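Local structure of BT_4661 (Bacteroides thetaiotaomicron, 4AK2) at residues Phe7-Tyr12 against Ala45-Asp50; Leu16-Ile21 against Tyr127-Phe132; Phe28-Gly33 against Phe113-Ile118. The protein binds heparin and heparan sulphate through this ligand-binding domain, probably at the cell surface as a SusE-like protein. All blocks are in the same frame, centred on the assembly; numbering follows the deposited sequence.

Contact 1 of 3, residues Phe7-Tyr12 against Ala45-Asp50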
loop_
_atom_site.group_PDB
_atom_site.type_symbol
_atom_site.label_atom_id
_atom_site.label_comp_id
_atom_site.label_asym_id
_atom_site.label_seq_id
_atom_site.Cartn_x
_atom_site.Cartn_y
_atom_site.Cartn_z
ATOM N N PHE A 7 23.996 -4.203 -9.556
ATOM C CA PHE A 7 23.276 -2.949 -9.358
ATOM C C PHE A 7 22.375 -3.138 -8.147
ATOM O O PHE A 7 22.266 -4.278 -7.624
ATOM C CB PHE A 7 22.540 -2.504 -10.642
ATOM C CG PHE A 7 21.266 -3.269 -10.958
ATOM C CD1 PHE A 7 21.294 -4.608 -11.313
ATOM C CD2 PHE A 7 20.030 -2.615 -10.911
ATOM C CE1 PHE A 7 20.114 -5.275 -11.594
ATOM C CE2 PHE A 7 18.847 -3.275 -11.188
ATOM C CZ PHE A 7 18.887 -4.625 -11.531
ATOM N N THR A 8 21.737 -2.061 -7.704
ATOM C CA THR A 8 20.914 -2.148 -6.490
ATOM C C THR A 8 19.506 -1.583 -6.580
ATOM O O THR A 8 18.698 -1.869 -5.692
ATOM C CB THR A 8 21.602 -1.476 -5.294
ATOM O OG1 THR A 8 21.575 -0.052 -5.489
ATOM C CG2 THR A 8 23.017 -2.002 -5.124
ATOM N N TYR A 9 19.187 -0.798 -7.613
ATOM C CA TYR A 9 17.843 -0.188 -7.673
ATOM C C TYR A 9 17.455 0.189 -9.101
ATOM O O TYR A 9 18.335 0.418 -9.958
ATOM C CB TYR A 9 17.667 1.031 -6.709
ATOM C CG TYR A 9 18.384 2.265 -7.207
ATOM C CD1 TYR A 9 17.765 3.140 -8.106
ATOM C CD2 TYR A 9 19.696 2.567 -6.790
ATOM C CE1 TYR A 9 18.422 4.274 -8.586
ATOM C CE2 TYR A 9 20.358 3.693 -7.269
ATOM C CZ TYR A 9 19.726 4.550 -8.144
ATOM O OH TYR A 9 20.380 5.652 -8.599
ATOM N N PHE A 10 16.141 0.344 -9.312
ATOM C CA PHE A 10 15.599 1.136 -10.404
ATOM C C PHE A 10 14.507 1.990 -9.798
ATOM O O PHE A 10 14.150 1.795 -8.602
ATOM C CB PHE A 10 15.016 0.215 -11.519
ATOM C CG PHE A 10 14.076 -0.823 -11.011
ATOM C CD1 PHE A 10 12.727 -0.533 -10.826
ATOM C CD2 PHE A 10 14.545 -2.089 -10.702
ATOM C CE1 PHE A 10 11.835 -1.514 -10.347
ATOM C CE2 PHE A 10 13.682 -3.083 -10.216
ATOM C CZ PHE A 10 12.332 -2.785 -10.037
ATOM N N ARG A 11 13.972 2.933 -10.573
ATOM C CA ARG A 11 12.820 3.704 -10.103
ATOM C C ARG A 11 11.892 3.929 -11.279
ATOM O O ARG A 11 12.373 4.223 -12.392
ATOM C CB ARG A 11 13.198 5.091 -9.511
ATOM C CG ARG A 11 14.266 5.048 -8.459
ATOM C CD ARG A 11 14.511 6.407 -7.800
ATOM N NE ARG A 11 15.570 6.279 -6.791
ATOM C CZ ARG A 11 16.775 6.840 -6.880
ATOM N NH1 ARG A 11 17.081 7.643 -7.897
ATOM N NH2 ARG A 11 17.680 6.607 -5.942
ATOM N N TYR A 12 10.599 3.917 -10.986
ATOM C CA TYR A 12 9.566 4.385 -11.866
ATOM C C TYR A 12 9.068 5.797 -11.467
ATOM O O TYR A 12 8.486 6.495 -12.297
ATOM C CB TYR A 12 8.370 3.455 -11.831
ATOM C CG TYR A 12 8.561 2.169 -12.629
ATOM C CD1 TYR A 12 9.296 1.112 -12.098
ATOM C CD2 TYR A 12 8.009 2.011 -13.919
ATOM C CE1 TYR A 12 9.478 -0.076 -12.787
ATOM C CE2 TYR A 12 8.154 0.787 -14.613
ATOM C CZ TYR A 12 8.925 -0.227 -14.061
ATOM O OH TYR A 12 9.098 -1.424 -14.727
ATOM N N ALA A 45 15.016 5.621 -13.774
ATOM C CA ALA A 45 16.313 5.703 -13.073
ATOM C C ALA A 45 16.833 4.319 -12.763
ATOM O O ALA A 45 16.040 3.409 -12.483
ATOM C CB ALA A 45 16.209 6.513 -11.765
ATOM N N THR A 46 18.154 4.201 -12.679
ATOM C CA THR A 46 18.797 2.983 -12.190
ATOM C C THR A 46 20.248 3.240 -11.919
ATOM O O THR A 46 20.802 4.160 -12.518
ATOM C CB THR A 46 18.631 1.779 -13.193
ATOM O OG1 THR A 46 19.178 0.608 -12.597
ATOM C CG2 THR A 46 19.368 2.044 -14.509
ATOM N N ASP A 47 20.878 2.417 -11.074
ATOM C CA ASP A 47 22.332 2.444 -10.942
ATOM C C ASP A 47 23.007 1.341 -11.782
ATOM O O ASP A 47 24.211 1.160 -11.701
ATOM C CB ASP A 47 22.827 2.436 -9.473
ATOM C CG ASP A 47 22.406 1.208 -8.686
ATOM O OD1 ASP A 47 21.556 0.432 -9.168
ATOM O OD2 ASP A 47 22.884 1.041 -7.543
ATOM N N ALA A 48 22.231 0.602 -12.581
ATOM C CA ALA A 48 22.836 -0.388 -13.485
ATOM C C ALA A 48 23.735 0.357 -14.474
ATOM O O ALA A 48 23.285 1.318 -15.136
ATOM C CB ALA A 48 21.755 -1.130 -14.214
ATOM N N LYS A 49 24.989 -0.069 -14.585
ATOM C CA LYS A 49 25.930 0.660 -15.454
ATOM C C LYS A 49 25.508 0.570 -16.916
ATOM O O LYS A 49 25.737 1.488 -17.678
ATOM C CB LYS A 49 27.364 0.120 -15.305
ATOM C CG LYS A 49 27.884 0.134 -13.863
ATOM C CD LYS A 49 28.184 1.546 -13.394
ATOM N N ASP A 50 24.915 -0.549 -17.316
ATOM C CA ASP A 50 24.496 -0.699 -18.710
ATOM C C ASP A 50 23.129 -0.049 -18.975
ATOM O O ASP A 50 22.679 0.029 -20.104
ATOM C CB ASP A 50 24.602 -2.154 -19.170
ATOM C CG ASP A 50 26.026 -2.642 -19.197
ATOM O OD1 ASP A 50 26.970 -1.814 -19.325
ATOM O OD2 ASP A 50 26.223 -3.871 -19.091
#
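Asp47 grips the turn at Thr8 and Tyr9 with both carboxylate oxygens, three hydrogen bonds converging on this one group. Asp47 OD1 accepts from Thr8 N at 2.9 Å, nearly straight at 167°. The same OD1 of Asp47 also takes Tyr9 N, and Asp47 OD2 takes the hydroxyl OG1 of Thr8 at 2.7 Å. All three donors come in on the syn side, moderately out of the carboxylate plane. Asp47 CG sits between its own N and carbonyl carbon (chi1 61°), which turns the carboxylate back over the facing chain. Thr46 OG1 donates to Tyr9 O at 2.8 Å, in the carbonyl plane, and accepts from Ala48 N.

The buried side is apolar: the CB atoms of Phe7 and Ala48 pack at 3.9 Å, Phe7 rests on strands 105-115 and 89-98, and Phe10 on strand 89-98 and edge-to-face with Trp57. Towards solvent stand Thr8, Tyr9 and Arg11, still bonded and stacked. The Tyr9 ring has Asp47 N above one face and Arg11 NH2 above the opposite one, 3.5 Å from the ring plane. Across the contact the Arg11 side chain meets Ala45 CB, 4.0 Å from Arg11 CB.

Arg11 and Ala45 form a hydrogen-bonded antiparallel pair and Phe10 and Thr46 a non-hydrogen-bonded one, a short two-stranded sheet that leads into the ST turn at Thr46.

Contact 2 of 3, residues Leu16-Ile21 against Tyr127-Phe132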
loop_
_atom_site.group_PDB
_atom_site.type_symbol
_atom_site.label_atom_id
_atom_site.label_comp_id
_atom_site.label_asym_id
_atom_site.label_seq_id
_atom_site.Cartn_x
_atom_site.Cartn_y
_atom_site.Cartn_z
ATOM N N LEU A 16 2.151 11.803 -9.259
ATOM C CA LEU A 16 1.457 12.588 -8.242
ATOM C C LEU A 16 2.113 13.950 -8.030
ATOM O O LEU A 16 1.604 14.721 -7.240
ATOM C CB LEU A 16 1.387 11.831 -6.890
ATOM C CG LEU A 16 0.843 10.381 -6.863
ATOM C CD1 LEU A 16 0.796 9.842 -5.441
ATOM C CD2 LEU A 16 -0.535 10.355 -7.462
ATOM N N GLY A 17 3.217 14.237 -8.734
ATOM C CA GLY A 17 3.949 15.508 -8.564
ATOM C C GLY A 17 4.809 15.559 -7.310
ATOM O O GLY A 17 5.245 16.639 -6.887
ATOM N N LEU A 18 5.059 14.381 -6.721
ATOM C CA LEU A 18 5.852 14.270 -5.512
ATOM C C LEU A 18 7.344 14.154 -5.814
ATOM O O LEU A 18 7.737 13.304 -6.661
ATOM C CB LEU A 18 5.376 13.085 -4.663
ATOM C CG LEU A 18 3.932 13.211 -4.152
ATOM C CD1 LEU A 18 3.473 11.916 -3.541
ATOM C CD2 LEU A 18 3.898 14.343 -3.111
ATOM N N THR A 19 8.176 14.976 -5.144
ATOM C CA THR A 19 9.598 14.974 -5.428
ATOM C C THR A 19 10.383 15.117 -4.136
ATOM O O THR A 19 9.838 15.626 -3.141
ATOM C CB THR A 19 10.010 16.150 -6.330
ATOM O OG1 THR A 19 9.641 17.378 -5.701
ATOM C CG2 THR A 19 9.368 16.029 -7.708
ATOM N N PRO A 20 11.668 14.680 -4.127
ATOM C CA PRO A 20 12.298 13.894 -5.193
ATOM C C PRO A 20 11.703 12.484 -5.159
ATOM O O PRO A 20 11.205 12.030 -4.110
ATOM C CB PRO A 20 13.766 13.869 -4.797
ATOM C CG PRO A 20 13.723 13.967 -3.304
ATOM C CD PRO A 20 12.574 14.899 -2.975
ATOM N N ILE A 21 11.773 11.794 -6.295
ATOM C CA ILE A 21 11.032 10.520 -6.376
ATOM C C ILE A 21 11.520 9.443 -5.435
ATOM O O ILE A 21 10.748 8.588 -5.010
ATOM C CB ILE A 21 10.934 10.008 -7.804
ATOM C CG1 ILE A 21 12.300 9.659 -8.418
ATOM C CG2 ILE A 21 10.109 10.947 -8.641
ATOM C CD1 ILE A 21 12.186 8.808 -9.680
ATOM N N TYR A 127 -5.340 9.912 -0.741
ATOM C CA TYR A 127 -4.111 10.123 0.008
ATOM C C TYR A 127 -3.007 10.354 -1.037
ATOM O O TYR A 127 -2.865 9.553 -1.977
ATOM C CB TYR A 127 -3.762 8.853 0.798
ATOM C CG TYR A 127 -4.667 8.593 1.991
ATOM C CD1 TYR A 127 -5.884 7.935 1.858
ATOM C CD2 TYR A 127 -4.315 9.038 3.256
ATOM C CE1 TYR A 127 -6.705 7.700 2.936
ATOM C CE2 TYR A 127 -5.120 8.823 4.360
ATOM C CZ TYR A 127 -6.340 8.157 4.190
ATOM O OH TYR A 127 -7.180 7.954 5.286
ATOM N N THR A 128 -2.243 11.410 -0.855
ATOM C CA THR A 128 -1.137 11.712 -1.783
ATOM C C THR A 128 0.089 11.965 -0.924
ATOM O O THR A 128 0.224 13.080 -0.381
ATOM C CB THR A 128 -1.474 12.945 -2.643
ATOM O OG1 THR A 128 -2.654 12.684 -3.402
ATOM C CG2 THR A 128 -0.311 13.307 -3.582
ATOM N N PRO A 129 1.016 11.016 -0.801
ATOM C CA PRO A 129 1.070 9.703 -1.445
ATOM C C PRO A 129 0.066 8.740 -0.850
ATOM O O PRO A 129 -0.307 8.814 0.308
ATOM C CB PRO A 129 2.507 9.230 -1.108
ATOM C CG PRO A 129 2.784 9.860 0.238
ATOM C CD PRO A 129 2.157 11.217 0.132
ATOM N N PHE A 130 -0.325 7.789 -1.702
ATOM C CA PHE A 130 -1.232 6.695 -1.272
ATOM C C PHE A 130 -0.496 5.474 -0.805
ATOM O O PHE A 130 -1.144 4.473 -0.439
ATOM C CB PHE A 130 -2.299 6.386 -2.305
ATOM C CG PHE A 130 -1.759 5.828 -3.604
ATOM C CD1 PHE A 130 -1.580 4.427 -3.745
ATOM C CD2 PHE A 130 -1.458 6.656 -4.697
ATOM C CE1 PHE A 130 -1.129 3.902 -4.943
ATOM C CE2 PHE A 130 -0.993 6.134 -5.892
ATOM C CZ PHE A 130 -0.823 4.752 -5.999
ATOM N N VAL A 131 0.834 5.471 -0.799
ATOM C CA VAL A 131 1.639 4.426 -0.195
ATOM C C VAL A 131 2.311 5.072 1.022
ATOM O O VAL A 131 3.151 5.993 0.858
ATOM C CB VAL A 131 2.685 3.845 -1.129
ATOM C CG1 VAL A 131 3.430 2.683 -0.460
ATOM C CG2 VAL A 131 2.037 3.364 -2.455
ATOM N N PHE A 132 1.926 4.674 2.216
ATOM C CA PHE A 132 2.495 5.199 3.450
ATOM C C PHE A 132 3.687 4.307 3.790
ATOM O O PHE A 132 3.496 3.129 4.149
ATOM C CB PHE A 132 1.404 5.185 4.574
ATOM C CG PHE A 132 1.953 5.524 5.945
ATOM C CD1 PHE A 132 3.072 6.377 6.095
ATOM C CD2 PHE A 132 1.379 4.972 7.100
ATOM C CE1 PHE A 132 3.607 6.709 7.360
ATOM C CE2 PHE A 132 1.891 5.330 8.383
ATOM C CZ PHE A 132 3.024 6.150 8.487
#
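Leu16 and Leu18 reach across from a loop to Thr128, Pro129 and Phe130, joining the part of the chain that carries the mixed four-stranded sheet to the start of the seven-stranded sheet, which strand 131-134 enters. The meeting is wholly apolar and lies at the surface. In the first shell, CD1 of Leu16 touches CA of Pro129 and CD2 of the Phe130 ring, each at 4.0 Å, and the leucine side chain crosses the aromatic one at about a right angle. CD1 of Leu18 comes to 3.8 Å from CB of Pro129, against the proline ring. The methyl CG2 of Thr128 faces both leucines, 4.0 Å from Leu16 CB and equally far from Leu18 CD1.

That methyl faces the loop because it stands anti to the threonine N, with OG1 on the other branch (chi1 -60°) turned to Arg29, which also binds Tyr127 O. The cis peptide bond ahead of Pro129 bends the chain sharply between Thr128 and the ring that Leu18 meets. Further out, Asn14 holds the leucine loop through Leu16 N and Leu18 O, and Gln27 OE1 accepts from Val131 N. The Phe130 ring is also packed on its own side, where it meets His114 with the planes at about 45°. Its CE2 atom stays in touch with the loop too, 4.1 Å from Leu16 CD1.

Contact 3 of 3, residues Phe28-Gly33 against Phe113-Ile118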
loop_
_atom_site.group_PDB
_atom_site.type_symbol
_atom_site.label_atom_id
_atom_site.label_comp_id
_atom_site.label_asym_id
_atom_site.label_seq_id
_atom_site.Cartn_x
_atom_site.Cartn_y
_atom_site.Cartn_z
ATOM N N PHE A 28 1.290 5.208 -8.872
ATOM C CA PHE A 28 0.579 5.849 -9.962
ATOM C C PHE A 28 -0.901 5.850 -9.734
ATOM O O PHE A 28 -1.475 4.815 -9.432
ATOM C CB PHE A 28 0.919 5.135 -11.304
ATOM C CG PHE A 28 2.378 5.252 -11.598
ATOM C CD1 PHE A 28 3.290 4.338 -11.084
ATOM C CD2 PHE A 28 2.871 6.354 -12.300
ATOM C CE1 PHE A 28 4.670 4.525 -11.264
ATOM C CE2 PHE A 28 4.252 6.534 -12.478
ATOM C CZ PHE A 28 5.131 5.649 -11.953
ATOM N N ARG A 29 -1.501 7.021 -9.857
ATOM C CA ARG A 29 -2.932 7.170 -9.730
ATOM C C ARG A 29 -3.558 7.241 -11.106
ATOM O O ARG A 29 -3.077 7.939 -12.005
ATOM C CB ARG A 29 -3.270 8.453 -8.925
ATOM C CG ARG A 29 -4.777 8.741 -8.897
ATOM C CD ARG A 29 -5.124 9.771 -7.831
ATOM N NE ARG A 29 -5.030 9.195 -6.493
ATOM C CZ ARG A 29 -4.421 9.747 -5.435
ATOM N NH1 ARG A 29 -3.765 10.948 -5.494
ATOM N NH2 ARG A 29 -4.462 9.080 -4.291
ATOM N N ILE A 30 -4.668 6.533 -11.254
ATOM C CA ILE A 30 -5.574 6.717 -12.388
ATOM C C ILE A 30 -6.664 7.654 -11.877
ATOM O O ILE A 30 -7.375 7.324 -10.915
ATOM C CB ILE A 30 -6.164 5.381 -12.890
ATOM C CG1 ILE A 30 -5.023 4.419 -13.276
ATOM C CG2 ILE A 30 -7.109 5.645 -14.056
ATOM C CD1 ILE A 30 -4.530 3.501 -12.185
ATOM N N GLU A 31 -6.765 8.837 -12.487
ATOM C CA GLU A 31 -7.668 9.880 -12.010
ATOM C C GLU A 31 -9.129 9.416 -12.050
ATOM O O GLU A 31 -9.510 8.577 -12.869
ATOM C CB GLU A 31 -7.510 11.158 -12.851
ATOM C CG GLU A 31 -8.083 11.020 -14.277
ATOM C CD GLU A 31 -7.877 12.286 -15.123
ATOM O OE1 GLU A 31 -7.964 13.421 -14.569
ATOM O OE2 GLU A 31 -7.615 12.151 -16.339
ATOM N N ALA A 32 -9.943 9.995 -11.174
ATOM C CA ALA A 32 -11.362 9.729 -11.134
ATOM C C ALA A 32 -11.960 9.876 -12.535
ATOM O O ALA A 32 -11.715 10.881 -13.225
ATOM C CB ALA A 32 -12.033 10.655 -10.147
ATOM N N GLY A 33 -12.731 8.877 -12.962
ATOM C CA GLY A 33 -13.324 8.917 -14.292
ATOM C C GLY A 33 -12.395 8.599 -15.447
ATOM O O GLY A 33 -12.835 8.604 -16.608
ATOM N N PHE A 113 -0.523 1.134 -7.489
ATOM C CA PHE A 113 -1.531 1.815 -8.297
ATOM C C PHE A 113 -2.748 2.161 -7.500
ATOM O O PHE A 113 -3.146 1.393 -6.640
ATOM C CB PHE A 113 -1.945 0.940 -9.511
ATOM C CG PHE A 113 -0.830 0.707 -10.459
ATOM C CD1 PHE A 113 0.080 -0.337 -10.243
ATOM C CD2 PHE A 113 -0.668 1.521 -11.578
ATOM C CE1 PHE A 113 1.179 -0.541 -11.116
ATOM C CE2 PHE A 113 0.420 1.337 -12.457
ATOM C CZ PHE A 113 1.331 0.285 -12.243
ATOM N N HIS A 114 -3.335 3.322 -7.784
ATOM C CA HIS A 114 -4.618 3.707 -7.175
ATOM C C HIS A 114 -5.552 4.143 -8.244
ATOM O O HIS A 114 -5.252 5.062 -9.025
ATOM C CB HIS A 114 -4.436 4.890 -6.199
ATOM C CG HIS A 114 -5.760 5.367 -5.595
ATOM N ND1 HIS A 114 -6.185 6.650 -5.637
ATOM C CD2 HIS A 114 -6.768 4.640 -4.959
ATOM C CE1 HIS A 114 -7.380 6.753 -5.027
ATOM N NE2 HIS A 114 -7.753 5.525 -4.629
ATOM N N PHE A 115 -6.713 3.500 -8.335
ATOM C CA PHE A 115 -7.766 3.879 -9.295
ATOM C C PHE A 115 -8.733 4.744 -8.493
ATOM O O PHE A 115 -9.548 4.222 -7.724
ATOM C CB PHE A 115 -8.409 2.657 -9.935
ATOM C CG PHE A 115 -9.218 2.927 -11.185
ATOM C CD1 PHE A 115 -9.547 4.223 -11.641
ATOM C CD2 PHE A 115 -9.646 1.831 -11.935
ATOM C CE1 PHE A 115 -10.279 4.412 -12.823
ATOM C CE2 PHE A 115 -10.386 2.005 -13.099
ATOM C CZ PHE A 115 -10.697 3.293 -13.539
ATOM N N SER A 116 -8.649 6.055 -8.652
ATOM C CA SER A 116 -9.483 6.957 -7.866
ATOM C C SER A 116 -10.920 7.005 -8.400
ATOM O O SER A 116 -11.188 6.552 -9.516
ATOM C CB SER A 116 -8.887 8.356 -7.839
ATOM O OG SER A 116 -9.520 9.060 -6.790
ATOM N N MET A 117 -11.842 7.558 -7.604
ATOM C CA MET A 117 -13.224 7.718 -8.023
ATOM C C MET A 117 -13.927 8.722 -7.128
ATOM O O MET A 117 -13.465 9.015 -6.019
ATOM C CB MET A 117 -13.971 6.384 -7.957
ATOM C CG MET A 117 -14.315 5.914 -6.553
ATOM S SD MET A 117 -15.143 4.319 -6.523
ATOM C CE MET A 117 -16.666 4.692 -7.386
ATOM N N ILE A 118 -15.053 9.234 -7.616
ATOM C CA ILE A 118 -16.027 9.908 -6.769
ATOM C C ILE A 118 -17.007 8.819 -6.310
ATOM O O ILE A 118 -17.706 8.198 -7.126
ATOM C CB ILE A 118 -16.729 11.055 -7.520
ATOM C CG1 ILE A 118 -15.686 12.047 -8.035
ATOM C CG2 ILE A 118 -17.758 11.733 -6.611
ATOM C CD1 ILE A 118 -16.231 13.253 -8.801
HETATM O O HOH W 1 -13.124 6.485 -11.540
#
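Ile30 packs its CB and its methyl CG2 on CD1 and CE1 of Phe115, the side chains crossing at a slant on the face they share with Phe28 and Phe113. Ile30 CG2 comes to 3.6 Å from Phe115 CE1, while the other branch runs back so that Ile30 CD1 settles against His114 O, also at 3.6 Å, near the edge of the Phe113 ring. Phe28 CB approaches that ring obliquely, 4.0 Å from Phe113 CD2. Beyond the strands Ala32 CB rests on Met117 CA (3.8 Å), and a water bridges Gly33 N and Ser116 O.

On the reverse face Arg29 and His114 run side by side. The bend of the arginine chain at chi3 (-73°) brings NE into the imidazole plane, where Arg29 NE donates to His114 ND1 at 2.9 Å. A leucine in place of Arg29 would probably leave His114 ND1, Tyr127 O and Thr128 OG1 without this donor.

Backbone bonds run from His114 N to Phe28 O, Ile30 N to His114 O and Ser116 N to Ile30 O. Three successive parallel bridges join strand 27-30, outermost in the mixed four-stranded sheet, to strand 105-115, beyond which the Met117 side chain lies about 7 Å from a bound 2-O-sulfo-iduronic acid.

Overall arrangement
Contacts 1 and 3 are both strand pairings and partly buried, whereas contact 2 is a surface meeting of loop with strand entry. Contact 1 is antiparallel and depends heavily on one carboxylate; contact 3 is parallel, with backbone bonds, an arginine-histidine bond and an apolar face; contact 2 is wholly apolar, leucines against a threonine methyl, a proline and a phenylalanine ring. Strand 105-115 ties two of them together, as partner in contact 3 and as a floor under the aromatic residues of contact 1. Contacts 2 and 3, with centres 14 Å apart, share Arg29 and the Phe130-His114 meeting. Contact 1 lies farthest out and touches contact 2 through Arg11 and Ile21, and contact 3 through Tyr12 and Phe28.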